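Local coordinates for protein lipolytic enzyme, G-D-S-L family (Bacteroides thetaiotaomicron, PDB 7BR2) that metabolises the drug diltiazem in a gut bacterium, as a serine esterase of the SGNH (GDSL) hydrolase superfamily, at residues D62-M67 against M89-Y94; L83-G88 against I132-T137; S138-T143 against K153-T158; A144-N149 against N203-P208; T158-I163 against D179-M184. One frame throughout, in Å; residues are numbered along the deposited sequence.

Interaction 1: residues D62-M67 against M89-Y94; sequences DTAYDM and MNDSGY
Two hydrogen bonds fasten Asp91 and Asn90 to the N-terminal end of helix 64-75 and the loop leading into it. Ala64 N donates to Asp91 OD2 over 2.8 Å; the bond is nearly straight (167° at the hydrogen) and arrives on the syn side of the carboxylate, a little out of its plane. The same oxygen also bonds Ser113 OG. Asn90 ND2 donates to Asp62 O over 3.1 Å from above that carbonyl plane. The other end of the amide is held within its own segment by Tyr94 OH, 2.7 Å from Asn90 OD1, which should fix its flip. Gly88 to Asp91 form the GxND block of SGNH hydrolases, whose asparagine in relatives helps line the oxyanion hole, and the Asn90 side chain lies near the probable Ser-His-Asp triad. A water adds an indirect link, donating to Asp62 O and Asp91 OD1 and accepting from Asn90 N at 2.9 Å. Apolar contact comes from Thr63, whose CG2 rests 3.9 Å from Asn90 CB, crossing it at about a right angle. A chi1 of 60° turns Thr63 OG1 to the helix, where Thr63 and Asp66 form a capping box, Thr63 N donating to Asp66 OD2 over 2.9 Å.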
# COMPACT_ATOMS: atom_id res chain seq x y z
N ASP A 62 -17.03 -1.20 8.61
CA ASP A 62 -17.84 -1.99 7.68
C ASP A 62 -17.70 -3.49 7.89
O ASP A 62 -16.62 -4.01 8.16
CB ASP A 62 -17.48 -1.67 6.22
CG ASP A 62 -18.19 -0.44 5.66
OD1 ASP A 62 -18.74 0.35 6.46
OD2 ASP A 62 -18.25 -0.29 4.42
N THR A 63 -18.81 -4.19 7.68
CA THR A 63 -18.82 -5.63 7.47
C THR A 63 -19.17 -5.88 6.01
O THR A 63 -19.35 -4.93 5.24
CB THR A 63 -19.82 -6.34 8.38
OG1 THR A 63 -21.13 -5.84 8.10
CG2 THR A 63 -19.51 -6.05 9.84
N ALA A 64 -19.31 -7.15 5.65
CA ALA A 64 -19.73 -7.45 4.29
C ALA A 64 -21.12 -6.88 4.01
O ALA A 64 -21.43 -6.53 2.86
CB ALA A 64 -19.72 -8.96 4.06
N TYR A 65 -21.94 -6.73 5.06
CA TYR A 65 -23.26 -6.14 4.91
C TYR A 65 -23.17 -4.67 4.45
O TYR A 65 -23.87 -4.27 3.51
CB TYR A 65 -24.03 -6.25 6.23
CG TYR A 65 -25.28 -5.39 6.30
CD1 TYR A 65 -26.49 -5.84 5.78
CD2 TYR A 65 -25.24 -4.11 6.86
CE1 TYR A 65 -27.63 -5.04 5.83
CE2 TYR A 65 -26.38 -3.31 6.91
CZ TYR A 65 -27.56 -3.77 6.39
OH TYR A 65 -28.68 -2.97 6.45
N ASP A 66 -22.28 -3.88 5.07
CA ASP A 66 -22.15 -2.46 4.71
C ASP A 66 -21.51 -2.27 3.35
O ASP A 66 -21.94 -1.42 2.54
CB ASP A 66 -21.34 -1.74 5.78
CG ASP A 66 -21.88 -1.98 7.18
OD1 ASP A 66 -23.00 -1.51 7.46
OD2 ASP A 66 -21.18 -2.63 7.99
N MET A 67 -20.44 -3.02 3.08
CA MET A 67 -19.81 -3.01 1.78
C MET A 67 -20.81 -3.32 0.67
O MET A 67 -20.84 -2.64 -0.38
CB MET A 67 -18.66 -4.01 1.80
CG MET A 67 -17.55 -3.60 2.76
SD MET A 67 -16.20 -4.81 2.80
CE MET A 67 -15.36 -4.43 4.33
N MET A 89 -12.48 -8.44 9.51
CA MET A 89 -12.02 -7.99 10.82
C MET A 89 -13.19 -7.59 11.71
O MET A 89 -13.21 -7.91 12.91
CB MET A 89 -11.02 -6.84 10.68
CG MET A 89 -10.47 -6.35 12.02
SD MET A 89 -9.52 -7.57 12.98
CE MET A 89 -8.00 -7.69 12.04
N ASN A 90 -14.20 -6.92 11.15
CA ASN A 90 -15.40 -6.56 11.89
C ASN A 90 -16.42 -7.68 11.89
O ASN A 90 -17.10 -7.90 12.89
CB ASN A 90 -16.00 -5.28 11.32
CG ASN A 90 -15.15 -4.07 11.61
OD1 ASN A 90 -14.76 -3.84 12.76
ND2 ASN A 90 -14.82 -3.31 10.57
N ASP A 91 -16.56 -8.38 10.76
CA ASP A 91 -17.50 -9.48 10.68
C ASP A 91 -17.25 -10.51 11.78
O ASP A 91 -18.19 -11.06 12.37
CB ASP A 91 -17.42 -10.15 9.30
CG ASP A 91 -17.52 -9.14 8.14
OD1 ASP A 91 -16.67 -8.21 8.07
OD2 ASP A 91 -18.45 -9.29 7.30
N SER A 92 -15.98 -10.78 12.08
CA SER A 92 -15.64 -11.84 13.02
C SER A 92 -16.12 -11.55 14.44
O SER A 92 -16.34 -12.50 15.21
CB SER A 92 -14.14 -12.07 13.04
OG SER A 92 -13.45 -10.84 13.09
N GLY A 93 -16.31 -10.29 14.81
CA GLY A 93 -16.69 -9.95 16.16
C GLY A 93 -15.51 -9.84 17.11
O GLY A 93 -14.36 -10.10 16.76
N TYR A 94 -15.81 -9.42 18.34
CA TYR A 94 -14.71 -9.07 19.24
C TYR A 94 -14.84 -9.65 20.65
O TYR A 94 -14.28 -10.71 20.95
CB TYR A 94 -14.58 -7.55 19.30
CG TYR A 94 -14.20 -6.90 17.99
CD1 TYR A 94 -12.86 -6.73 17.64
CD2 TYR A 94 -15.17 -6.44 17.09
CE1 TYR A 94 -12.50 -6.13 16.46
CE2 TYR A 94 -14.81 -5.83 15.89
CZ TYR A 94 -13.47 -5.68 15.58
OH TYR A 94 -13.07 -5.10 14.41
O HOH W 1 -14.40 -6.38 8.28

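Interaction 2: residues L83-G88 against I132-T137; sequences LMVTFG and IVMTGT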
# COMPACT_ATOMS: atom_id res chain seq x y z
N LEU A 83 -11.01 -4.73 -9.07
CA LEU A 83 -11.65 -4.53 -7.77
C LEU A 83 -11.08 -5.54 -6.77
O LEU A 83 -11.19 -6.75 -6.98
CB LEU A 83 -13.17 -4.68 -7.86
CG LEU A 83 -13.99 -4.60 -6.56
CD1 LEU A 83 -13.85 -3.25 -5.90
CD2 LEU A 83 -15.45 -4.92 -6.80
N MET A 84 -10.42 -5.04 -5.73
CA MET A 84 -9.95 -5.87 -4.64
C MET A 84 -10.95 -5.81 -3.49
O MET A 84 -11.47 -4.74 -3.17
CB MET A 84 -8.56 -5.41 -4.17
CG MET A 84 -7.41 -5.95 -5.01
SD MET A 84 -7.42 -5.50 -6.77
CE MET A 84 -7.28 -3.71 -6.70
N VAL A 85 -11.25 -6.97 -2.90
CA VAL A 85 -12.29 -7.10 -1.88
C VAL A 85 -11.69 -7.76 -0.64
O VAL A 85 -11.16 -8.87 -0.72
CB VAL A 85 -13.49 -7.92 -2.41
CG1 VAL A 85 -14.59 -8.03 -1.36
CG2 VAL A 85 -14.04 -7.32 -3.71
N THR A 86 -11.73 -7.05 0.49
CA THR A 86 -11.22 -7.55 1.76
C THR A 86 -12.19 -7.18 2.88
O THR A 86 -12.76 -6.09 2.88
CB THR A 86 -9.83 -7.00 2.08
OG1 THR A 86 -9.32 -7.66 3.25
CG2 THR A 86 -9.85 -5.48 2.31
N PHE A 87 -12.40 -8.11 3.81
CA PHE A 87 -13.34 -7.91 4.91
C PHE A 87 -13.10 -9.02 5.93
O PHE A 87 -12.31 -9.94 5.70
CB PHE A 87 -14.80 -7.93 4.43
CG PHE A 87 -15.26 -9.27 3.94
CD1 PHE A 87 -14.80 -9.77 2.74
CD2 PHE A 87 -16.15 -10.03 4.69
CE1 PHE A 87 -15.22 -11.01 2.29
CE2 PHE A 87 -16.57 -11.26 4.24
CZ PHE A 87 -16.11 -11.75 3.04
N GLY A 88 -13.78 -8.91 7.07
CA GLY A 88 -13.75 -9.95 8.07
C GLY A 88 -13.30 -9.49 9.44
O GLY A 88 -13.64 -10.12 10.44
N ILE A 132 -11.95 -9.16 -10.70
CA ILE A 132 -12.23 -9.29 -9.27
C ILE A 132 -11.05 -9.97 -8.60
O ILE A 132 -10.57 -11.01 -9.06
CB ILE A 132 -13.54 -10.07 -9.03
CG1 ILE A 132 -14.71 -9.45 -9.79
CG2 ILE A 132 -13.88 -10.09 -7.55
CD1 ILE A 132 -15.04 -8.03 -9.33
N VAL A 133 -10.56 -9.38 -7.50
CA VAL A 133 -9.44 -9.94 -6.75
C VAL A 133 -9.83 -10.07 -5.28
O VAL A 133 -9.92 -9.06 -4.55
CB VAL A 133 -8.18 -9.07 -6.89
CG1 VAL A 133 -7.03 -9.67 -6.10
CG2 VAL A 133 -7.80 -8.92 -8.37
N MET A 134 -10.04 -11.31 -4.82
CA MET A 134 -10.26 -11.54 -3.40
C MET A 134 -8.93 -11.38 -2.68
O MET A 134 -7.93 -11.99 -3.07
CB MET A 134 -10.82 -12.94 -3.17
CG MET A 134 -12.21 -13.16 -3.74
SD MET A 134 -13.48 -12.23 -2.88
CE MET A 134 -14.18 -11.24 -4.21
N THR A 135 -8.89 -10.52 -1.66
CA THR A 135 -7.66 -10.28 -0.90
C THR A 135 -7.97 -10.54 0.57
O THR A 135 -8.69 -9.76 1.21
CB THR A 135 -7.11 -8.86 -1.09
OG1 THR A 135 -7.94 -7.92 -0.39
CG2 THR A 135 -7.10 -8.50 -2.53
N GLY A 136 -7.42 -11.63 1.11
CA GLY A 136 -7.69 -12.01 2.48
C GLY A 136 -7.16 -10.98 3.43
O GLY A 136 -6.00 -10.58 3.32
N THR A 137 -8.00 -10.49 4.34
CA THR A 137 -7.61 -9.38 5.21
C THR A 137 -6.37 -9.72 6.04
O THR A 137 -6.09 -10.88 6.35
CB THR A 137 -8.74 -9.01 6.16
OG1 THR A 137 -8.26 -8.04 7.10
CG2 THR A 137 -9.24 -10.22 6.93
O HOH W 2 -7.90 -5.97 5.27
O HOH W 3 -10.65 -10.82 3.90
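A chi1 of -173° swings Thr86 OG1 beside its carbonyl carbon and toward the end of the neighbouring strand and the loop beyond, where it lies 3.1 Å from Thr137 CA and makes at most a weak hydrogen bond to Thr135 O. Thr135 is turned differently: at chi1 73° its OG1 sits between backbone N and carbonyl carbon, bonding weakly to Val85 O, while CG2 rests 3.6 Å from Met84 CG. Met84 curls at chi2 and chi3, laying SD 3.7 Å from Val133 CB. On the face shared by Leu83 and Val85, Met134 bends its chain to set CE 3.8 Å from Val85 CB, and Ile132 CD1 meets Leu83 CD2. Three backbone bonds run between: Val133 N to Leu83 O at 2.8 Å, Val85 N to Val133 O, and Thr135 N to Val85 O. Past the paired residues the chains diverge and two waters bridge them: one joins Thr86 OG1 to Thr137 OG1, the other is held by Thr137 N at 2.7 Å and Phe87 O. This is the parallel core pairing of an SGNH alpha/beta sheet, strands 82-85 and 131-136 lying between 21-26 and 176-179, with helices 102-125 and 155-173 on the Val85 and Met134 face.

Interaction 3: residues S138-T143 against K153-T158; sequences SPYDET and KKKNET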
# COMPACT_ATOMS: atom_id res chain seq x y z
N SER A 138 -5.63 -8.67 6.40
CA SER A 138 -4.60 -8.76 7.41
C SER A 138 -5.19 -9.32 8.71
O SER A 138 -6.39 -9.21 8.95
CB SER A 138 -3.96 -7.38 7.63
OG SER A 138 -4.94 -6.39 7.88
N PRO A 139 -4.37 -9.92 9.57
CA PRO A 139 -4.91 -10.71 10.68
C PRO A 139 -5.11 -9.92 11.96
O PRO A 139 -4.58 -8.83 12.16
CB PRO A 139 -3.82 -11.77 10.88
CG PRO A 139 -2.54 -11.00 10.60
CD PRO A 139 -2.89 -9.99 9.52
N TYR A 140 -5.93 -10.50 12.84
CA TYR A 140 -5.95 -10.09 14.24
C TYR A 140 -4.81 -10.80 14.97
O TYR A 140 -4.77 -12.03 15.01
CB TYR A 140 -7.29 -10.42 14.89
CG TYR A 140 -7.37 -10.05 16.35
CD1 TYR A 140 -7.61 -8.74 16.75
CD2 TYR A 140 -7.18 -11.01 17.34
CE1 TYR A 140 -7.67 -8.40 18.09
CE2 TYR A 140 -7.25 -10.67 18.69
CZ TYR A 140 -7.49 -9.37 19.06
OH TYR A 140 -7.55 -9.03 20.40
N ASP A 141 -3.88 -10.03 15.52
CA ASP A 141 -2.67 -10.61 16.11
C ASP A 141 -2.96 -11.10 17.52
O ASP A 141 -2.96 -10.33 18.48
CB ASP A 141 -1.54 -9.59 16.13
CG ASP A 141 -0.22 -10.21 16.51
OD1 ASP A 141 -0.19 -11.41 16.88
OD2 ASP A 141 0.79 -9.49 16.47
N GLU A 142 -3.14 -12.42 17.66
CA GLU A 142 -3.47 -13.04 18.94
C GLU A 142 -2.25 -13.34 19.81
O GLU A 142 -2.41 -13.52 21.02
CB GLU A 142 -4.21 -14.35 18.67
CG GLU A 142 -5.55 -14.21 17.98
CD GLU A 142 -6.15 -15.56 17.60
OE1 GLU A 142 -5.49 -16.60 17.83
OE2 GLU A 142 -7.32 -15.59 17.18
N THR A 143 -1.05 -13.35 19.24
CA THR A 143 0.14 -13.84 19.93
C THR A 143 1.04 -12.74 20.47
O THR A 143 1.85 -13.00 21.36
CB THR A 143 0.92 -14.78 19.00
OG1 THR A 143 1.41 -14.06 17.85
CG2 THR A 143 0.02 -15.90 18.51
N LYS A 153 -9.74 -14.25 22.07
CA LYS A 153 -9.16 -15.56 21.79
C LYS A 153 -9.81 -16.22 20.58
O LYS A 153 -11.04 -16.33 20.50
CB LYS A 153 -9.28 -16.47 23.03
CG LYS A 153 -8.34 -16.09 24.16
CD LYS A 153 -8.40 -17.05 25.34
CE LYS A 153 -9.34 -16.60 26.45
NZ LYS A 153 -10.75 -16.93 26.22
N LYS A 154 -8.97 -16.67 19.66
CA LYS A 154 -9.36 -17.42 18.46
C LYS A 154 -10.16 -16.60 17.45
O LYS A 154 -10.76 -17.16 16.53
CB LYS A 154 -10.09 -18.71 18.84
CG LYS A 154 -9.18 -19.67 19.60
CD LYS A 154 -8.07 -20.08 18.64
CE LYS A 154 -7.08 -21.08 19.21
NZ LYS A 154 -6.01 -21.35 18.21
N LYS A 155 -10.12 -15.27 17.56
CA LYS A 155 -10.81 -14.41 16.62
C LYS A 155 -10.22 -14.54 15.21
O LYS A 155 -10.96 -14.60 14.21
CB LYS A 155 -10.76 -12.97 17.15
CG LYS A 155 -10.93 -11.86 16.13
CD LYS A 155 -10.97 -10.50 16.81
CE LYS A 155 -11.05 -9.35 15.80
NZ LYS A 155 -12.32 -9.35 15.02
N ASN A 156 -8.90 -14.65 15.12
CA ASN A 156 -8.30 -14.80 13.80
C ASN A 156 -8.67 -16.12 13.13
O ASN A 156 -8.55 -16.23 11.91
CB ASN A 156 -6.79 -14.68 13.85
CG ASN A 156 -6.21 -14.37 12.50
OD1 ASN A 156 -6.62 -13.41 11.86
ND2 ASN A 156 -5.30 -15.22 12.02
N GLU A 157 -9.15 -17.12 13.89
CA GLU A 157 -9.58 -18.36 13.25
C GLU A 157 -10.90 -18.17 12.50
O GLU A 157 -11.07 -18.71 11.40
CB GLU A 157 -9.70 -19.47 14.29
CG GLU A 157 -8.43 -19.65 15.15
CD GLU A 157 -7.14 -19.77 14.33
OE1 GLU A 157 -7.13 -20.50 13.32
OE2 GLU A 157 -6.14 -19.12 14.71
N THR A 158 -11.83 -17.41 13.07
CA THR A 158 -13.03 -17.04 12.33
C THR A 158 -12.66 -16.19 11.10
O THR A 158 -13.22 -16.39 10.01
CB THR A 158 -13.99 -16.29 13.24
OG1 THR A 158 -14.37 -17.13 14.34
CG2 THR A 158 -15.26 -15.84 12.50
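At the N-terminal end of helix 155-173, Glu142 and Tyr140 of the preceding loop clasp the first turn. Glu142 OE2 takes a hydrogen bond from Asn156 N at 2.8 Å, met on the anti side and 31° out of the carboxylate plane; the positive end of the helix dipole probably favours the negative charge. That may offset Glu157, whose OE2 lies 4.1 Å from Glu142 OE1. The Asn156 side chain accepts in turn: OD1 takes Tyr140 N over 3.1 Å, the donor well above the amide carbonyl plane, and Pro139 CB packs 3.4 Å from the same oxygen. With CG anti to the backbone N (chi1 179°), the Tyr140 ring lies across the Lys155 chain, whose CD sits over one face in a CH-pi contact, 3.7 Å from the centroid. Lys155 then bends at its last torsion, and NZ reaches Met89 O, Gly93 O and Ser92 OG. Putting a serine in place of Tyr140 would probably strip the cover from the Lys155 methylenes and leave Phe152 N without the phenolic oxygen it bonds. Around this junction, Asn156 ND2 bonds Asn181 OD1 of helix 181-194, and Tyr140 touches Met89 after strand 82-85 and Ile206 before helix 210-223.

Interaction 4: residues A144-N149 against N203-P208; sequences AQIKDN and NDRIHP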
# COMPACT_ATOMS: atom_id res chain seq x y z
N ALA A 144 0.93 -11.51 19.96
CA ALA A 144 1.78 -10.42 20.41
C ALA A 144 1.50 -10.10 21.88
O ALA A 144 0.38 -10.27 22.36
CB ALA A 144 1.53 -9.19 19.54
N GLN A 145 2.55 -9.73 22.62
CA GLN A 145 2.38 -9.32 24.02
C GLN A 145 2.33 -7.79 24.12
O GLN A 145 3.37 -7.12 24.24
CB GLN A 145 3.44 -9.93 24.90
CG GLN A 145 3.26 -11.44 24.90
CD GLN A 145 3.93 -12.12 26.07
OE1 GLN A 145 4.61 -11.47 26.87
NE2 GLN A 145 3.81 -13.44 26.12
N ILE A 146 1.12 -7.25 24.08
CA ILE A 146 0.87 -5.82 24.19
C ILE A 146 0.34 -5.50 25.58
O ILE A 146 -0.52 -6.22 26.12
CB ILE A 146 -0.12 -5.29 23.12
CG1 ILE A 146 0.49 -5.23 21.71
CG2 ILE A 146 -0.52 -3.87 23.43
CD1 ILE A 146 1.06 -6.45 21.18
N LYS A 147 0.90 -4.46 26.19
CA LYS A 147 0.54 -4.07 27.54
C LYS A 147 -0.88 -3.53 27.60
O LYS A 147 -1.25 -2.64 26.82
CB LYS A 147 1.49 -2.97 28.02
CG LYS A 147 1.21 -2.47 29.43
CD LYS A 147 2.08 -1.26 29.77
CE LYS A 147 1.80 -0.74 31.17
NZ LYS A 147 0.41 -0.24 31.19
N ASP A 148 -1.66 -4.07 28.53
CA ASP A 148 -3.01 -3.60 28.82
C ASP A 148 -3.98 -3.82 27.66
O ASP A 148 -5.07 -3.24 27.66
CB ASP A 148 -3.00 -2.13 29.25
CG ASP A 148 -2.28 -1.92 30.60
OD1 ASP A 148 -1.87 -2.92 31.21
OD2 ASP A 148 -2.15 -0.75 31.06
N ASN A 149 -3.62 -4.65 26.67
CA ASN A 149 -4.52 -4.95 25.55
C ASN A 149 -4.82 -6.45 25.59
O ASN A 149 -3.93 -7.27 25.38
CB ASN A 149 -3.91 -4.54 24.21
CG ASN A 149 -4.92 -4.65 23.06
OD1 ASN A 149 -5.18 -5.75 22.56
ND2 ASN A 149 -5.50 -3.52 22.64
N ASN A 203 -1.13 -0.88 17.60
CA ASN A 203 -1.25 -0.86 19.05
C ASN A 203 -2.40 -1.71 19.58
O ASN A 203 -2.41 -2.04 20.77
CB ASN A 203 -1.41 0.58 19.55
CG ASN A 203 -0.65 1.60 18.70
OD1 ASN A 203 0.50 1.38 18.32
ND2 ASN A 203 -1.30 2.73 18.41
N ASP A 204 -3.37 -2.07 18.74
CA ASP A 204 -4.59 -2.71 19.21
C ASP A 204 -4.81 -4.09 18.61
O ASP A 204 -5.91 -4.65 18.73
CB ASP A 204 -5.82 -1.83 18.91
CG ASP A 204 -6.06 -1.63 17.42
OD1 ASP A 204 -5.29 -2.17 16.59
OD2 ASP A 204 -7.04 -0.94 17.07
N ARG A 205 -3.79 -4.65 17.95
CA ARG A 205 -3.82 -5.97 17.33
C ARG A 205 -4.69 -6.01 16.08
O ARG A 205 -4.79 -7.08 15.44
CB ARG A 205 -4.31 -7.05 18.30
CG ARG A 205 -3.69 -6.94 19.69
CD ARG A 205 -4.28 -7.98 20.62
NE ARG A 205 -3.29 -9.01 20.86
CZ ARG A 205 -2.50 -9.08 21.93
NH1 ARG A 205 -1.64 -10.08 22.00
NH2 ARG A 205 -2.60 -8.20 22.92
N ILE A 206 -5.32 -4.89 15.70
CA ILE A 206 -6.32 -4.84 14.64
C ILE A 206 -5.86 -3.96 13.49
O ILE A 206 -5.88 -4.37 12.33
CB ILE A 206 -7.68 -4.35 15.19
CG1 ILE A 206 -8.17 -5.30 16.29
CG2 ILE A 206 -8.68 -4.14 14.05
CD1 ILE A 206 -9.30 -4.72 17.12
N HIS A 207 -5.45 -2.72 13.79
CA HIS A 207 -5.18 -1.71 12.79
C HIS A 207 -3.68 -1.56 12.60
O HIS A 207 -3.00 -0.97 13.45
CB HIS A 207 -5.81 -0.38 13.21
CG HIS A 207 -7.30 -0.46 13.38
ND1 HIS A 207 -7.90 -0.62 14.61
CD2 HIS A 207 -8.30 -0.47 12.47
CE1 HIS A 207 -9.22 -0.69 14.45
NE2 HIS A 207 -9.48 -0.61 13.15
N PRO A 208 -3.10 -2.06 11.50
CA PRO A 208 -1.66 -1.92 11.29
C PRO A 208 -1.20 -0.48 11.19
O PRO A 208 -1.90 0.39 10.67
CB PRO A 208 -1.42 -2.66 9.96
CG PRO A 208 -2.58 -3.59 9.82
CD PRO A 208 -3.75 -2.87 10.46
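Arg205 reaches past Asn149 into the turn at 146-149, the two side chains sliding by each other in opposite directions with their flat groups 28° apart. From CB the chain runs to CG, 3.4 Å from Asn149 OD1, and on to CD, which comes to 3.1 Å from that oxygen; OD1 lies at the edge of the guanidinium, in its plane. A bend at chi3 (107°) then turns the head, and NE bonds Asp141 O. Ile146 CD1 lies over one guanidinium face, toward its rim, 4.3 Å above the plane. At the tip, NH2 is 2.9 Å from Asn149 O at too poor an angle for a hydrogen bond, while NH1 is modelled implausibly close to Ala144 O, so its placing is doubtful. Beside the arginine, Asn149 ND2 packs 3.6 Å from Asp204 CA. The Asp204 carboxylate faces the other way: OD2 accepts from His207 ND1 at 2.6 Å in the ring plane, and OD1 from Ile206 N and His207 N. With His207 NE2 bonded to Ser28 OG, this is consistent with the catalytic triad and DxxH block of SGNH hydrolases. The contact joins the loop between strand 131-136 and helix 155-173 to the one between helices 181-194 and 210-223.

Interaction 5: residues T158-I163 against D179-M184; sequences TIKRII and DWNAPM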
# COMPACT_ATOMS: atom_id res chain seq x y z
N THR A 158 -11.83 -17.41 13.07
CA THR A 158 -13.03 -17.04 12.33
C THR A 158 -12.66 -16.19 11.10
O THR A 158 -13.22 -16.39 10.01
CB THR A 158 -13.99 -16.29 13.24
OG1 THR A 158 -14.37 -17.13 14.34
CG2 THR A 158 -15.26 -15.84 12.50
N ILE A 159 -11.70 -15.27 11.27
CA ILE A 159 -11.23 -14.50 10.12
C ILE A 159 -10.71 -15.43 9.03
O ILE A 159 -11.08 -15.31 7.85
CB ILE A 159 -10.16 -13.48 10.56
CG1 ILE A 159 -10.79 -12.39 11.42
CG2 ILE A 159 -9.48 -12.87 9.37
CD1 ILE A 159 -9.79 -11.43 12.01
N LYS A 160 -9.86 -16.39 9.40
CA LYS A 160 -9.30 -17.32 8.43
C LYS A 160 -10.38 -18.16 7.76
O LYS A 160 -10.26 -18.50 6.57
CB LYS A 160 -8.25 -18.22 9.09
CG LYS A 160 -6.89 -17.56 9.27
CD LYS A 160 -6.05 -18.24 10.33
CE LYS A 160 -5.63 -19.63 9.90
NZ LYS A 160 -4.60 -20.21 10.84
N ARG A 161 -11.44 -18.52 8.49
CA ARG A 161 -12.56 -19.22 7.86
C ARG A 161 -13.21 -18.37 6.78
O ARG A 161 -13.54 -18.86 5.69
CB ARG A 161 -13.60 -19.61 8.91
CG ARG A 161 -13.23 -20.82 9.74
CD ARG A 161 -14.39 -21.18 10.66
NE ARG A 161 -15.43 -21.93 9.96
CZ ARG A 161 -16.64 -22.16 10.47
NH1 ARG A 161 -16.95 -21.68 11.67
NH2 ARG A 161 -17.53 -22.87 9.78
N ILE A 162 -13.44 -17.09 7.09
CA ILE A 162 -14.00 -16.19 6.08
C ILE A 162 -13.06 -16.11 4.86
O ILE A 162 -13.50 -16.15 3.70
CB ILE A 162 -14.28 -14.79 6.69
CG1 ILE A 162 -15.29 -14.90 7.83
CG2 ILE A 162 -14.79 -13.84 5.62
CD1 ILE A 162 -15.48 -13.63 8.62
N ILE A 163 -11.76 -16.03 5.12
CA ILE A 163 -10.81 -15.94 4.01
C ILE A 163 -10.82 -17.21 3.17
O ILE A 163 -10.70 -17.15 1.94
CB ILE A 163 -9.41 -15.63 4.55
CG1 ILE A 163 -9.43 -14.24 5.21
CG2 ILE A 163 -8.39 -15.69 3.43
CD1 ILE A 163 -8.14 -13.81 5.83
N ASP A 179 -3.65 -13.49 -0.18
CA ASP A 179 -3.96 -13.50 1.24
C ASP A 179 -2.90 -12.72 2.01
O ASP A 179 -1.70 -12.92 1.79
CB ASP A 179 -4.05 -14.93 1.77
CG ASP A 179 -4.41 -14.99 3.25
OD1 ASP A 179 -5.11 -14.07 3.74
OD2 ASP A 179 -3.98 -15.95 3.92
N TRP A 180 -3.35 -11.80 2.87
CA TRP A 180 -2.44 -11.15 3.80
C TRP A 180 -2.34 -11.88 5.13
O TRP A 180 -1.38 -11.67 5.87
CB TRP A 180 -2.87 -9.70 4.08
CG TRP A 180 -2.61 -8.66 3.00
CD1 TRP A 180 -1.41 -8.40 2.37
CD2 TRP A 180 -3.55 -7.72 2.47
NE1 TRP A 180 -1.57 -7.37 1.48
CE2 TRP A 180 -2.87 -6.93 1.52
CE3 TRP A 180 -4.91 -7.47 2.71
CZ2 TRP A 180 -3.50 -5.91 0.81
CZ3 TRP A 180 -5.54 -6.46 1.99
CH2 TRP A 180 -4.83 -5.70 1.05
N ASN A 181 -3.33 -12.70 5.46
CA ASN A 181 -3.47 -13.20 6.82
C ASN A 181 -2.33 -14.16 7.18
O ASN A 181 -1.60 -13.95 8.15
CB ASN A 181 -4.84 -13.88 6.97
CG ASN A 181 -5.29 -13.96 8.41
OD1 ASN A 181 -4.70 -14.68 9.22
ND2 ASN A 181 -6.34 -13.21 8.75
N ALA A 182 -2.16 -15.22 6.38
CA ALA A 182 -1.10 -16.19 6.65
C ALA A 182 0.28 -15.57 6.65
O ALA A 182 1.01 -15.73 7.65
CB ALA A 182 -1.19 -17.36 5.66
N PRO A 183 0.72 -14.86 5.61
CA PRO A 183 2.09 -14.32 5.65
C PRO A 183 2.31 -13.34 6.79
O PRO A 183 3.40 -13.29 7.37
CB PRO A 183 2.26 -13.64 4.28
CG PRO A 183 1.12 -14.10 3.45
CD PRO A 183 0.02 -14.49 4.36
N MET A 184 1.29 -12.56 7.14
CA MET A 184 1.49 -11.59 8.20
C MET A 184 1.51 -12.27 9.56
O MET A 184 2.25 -11.84 10.45
CB MET A 184 0.40 -10.52 8.13
CG MET A 184 0.63 -9.51 7.01
SD MET A 184 -0.69 -8.29 6.92
CE MET A 184 -0.15 -7.16 8.21
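Asp179 OD1 accepts from Asn181 N at 2.8 Å while two methyls of Ile163, CG2 and CD1, rest against it from helix 155-173. This is the capping of helix 181-194 by the last residue of strand 176-179, at the edge of the alpha/beta sheet. The other carboxylate oxygen, Asp179 OD2, takes Ala182 N over 3.1 Å and 171° at the hydrogen; both donors stand above the carboxylate plane. Replacing Asp179 with an alanine would probably deprive Asn181 N and Ala182 N of their acceptors and open a gap beside Ile163 CG2, which now lies 3.7 Å from Asp179 OD1. Asn181 carries the rest of the contact. A chi1 of -158° points its amide at helix 155-173, where it meets three side chains. Its polar ends are satisfied nearby: OD1 by Asn156, one turn earlier on that helix, and ND2 by a weak bond to Thr137 O. Lys160 passes at about a right angle, with CG 3.6 Å from Asn181 OD1. Ile163 CD1 touches both Asn181 CB and ND2, each at 3.5 Å. On the remaining flank Ile159, also crossing at about a right angle, sets its CG2 methyl 3.2 Å from Asn181 ND2.

In the fold
Interaction 4 holds two residues of the probable triad, and interactions 1 and 3 bring Asn90 and Tyr140 near it, while interactions 2 and 5 lie deeper, in the sheet and against its edge. The last residue of 83-88 opens the GxND block that continues into interaction 1, the two centres about 13 Å apart, and Met67 CE of interaction 1 packs 3.5 Å from Phe87 CB of interaction 2. Lys155 ties interaction 3 to interaction 1, its NZ 2.7 Å from Met89 O. Interactions 3 and 5 share helix 155-173 and Thr158, and Ser138 CB packs 3.5 Å from Met184 SD. From interaction 3, Asp141 O meets Arg205 NE at 2.7 Å, next to Asp204; Ile206 of interaction 4 packs on Met89 of interaction 1.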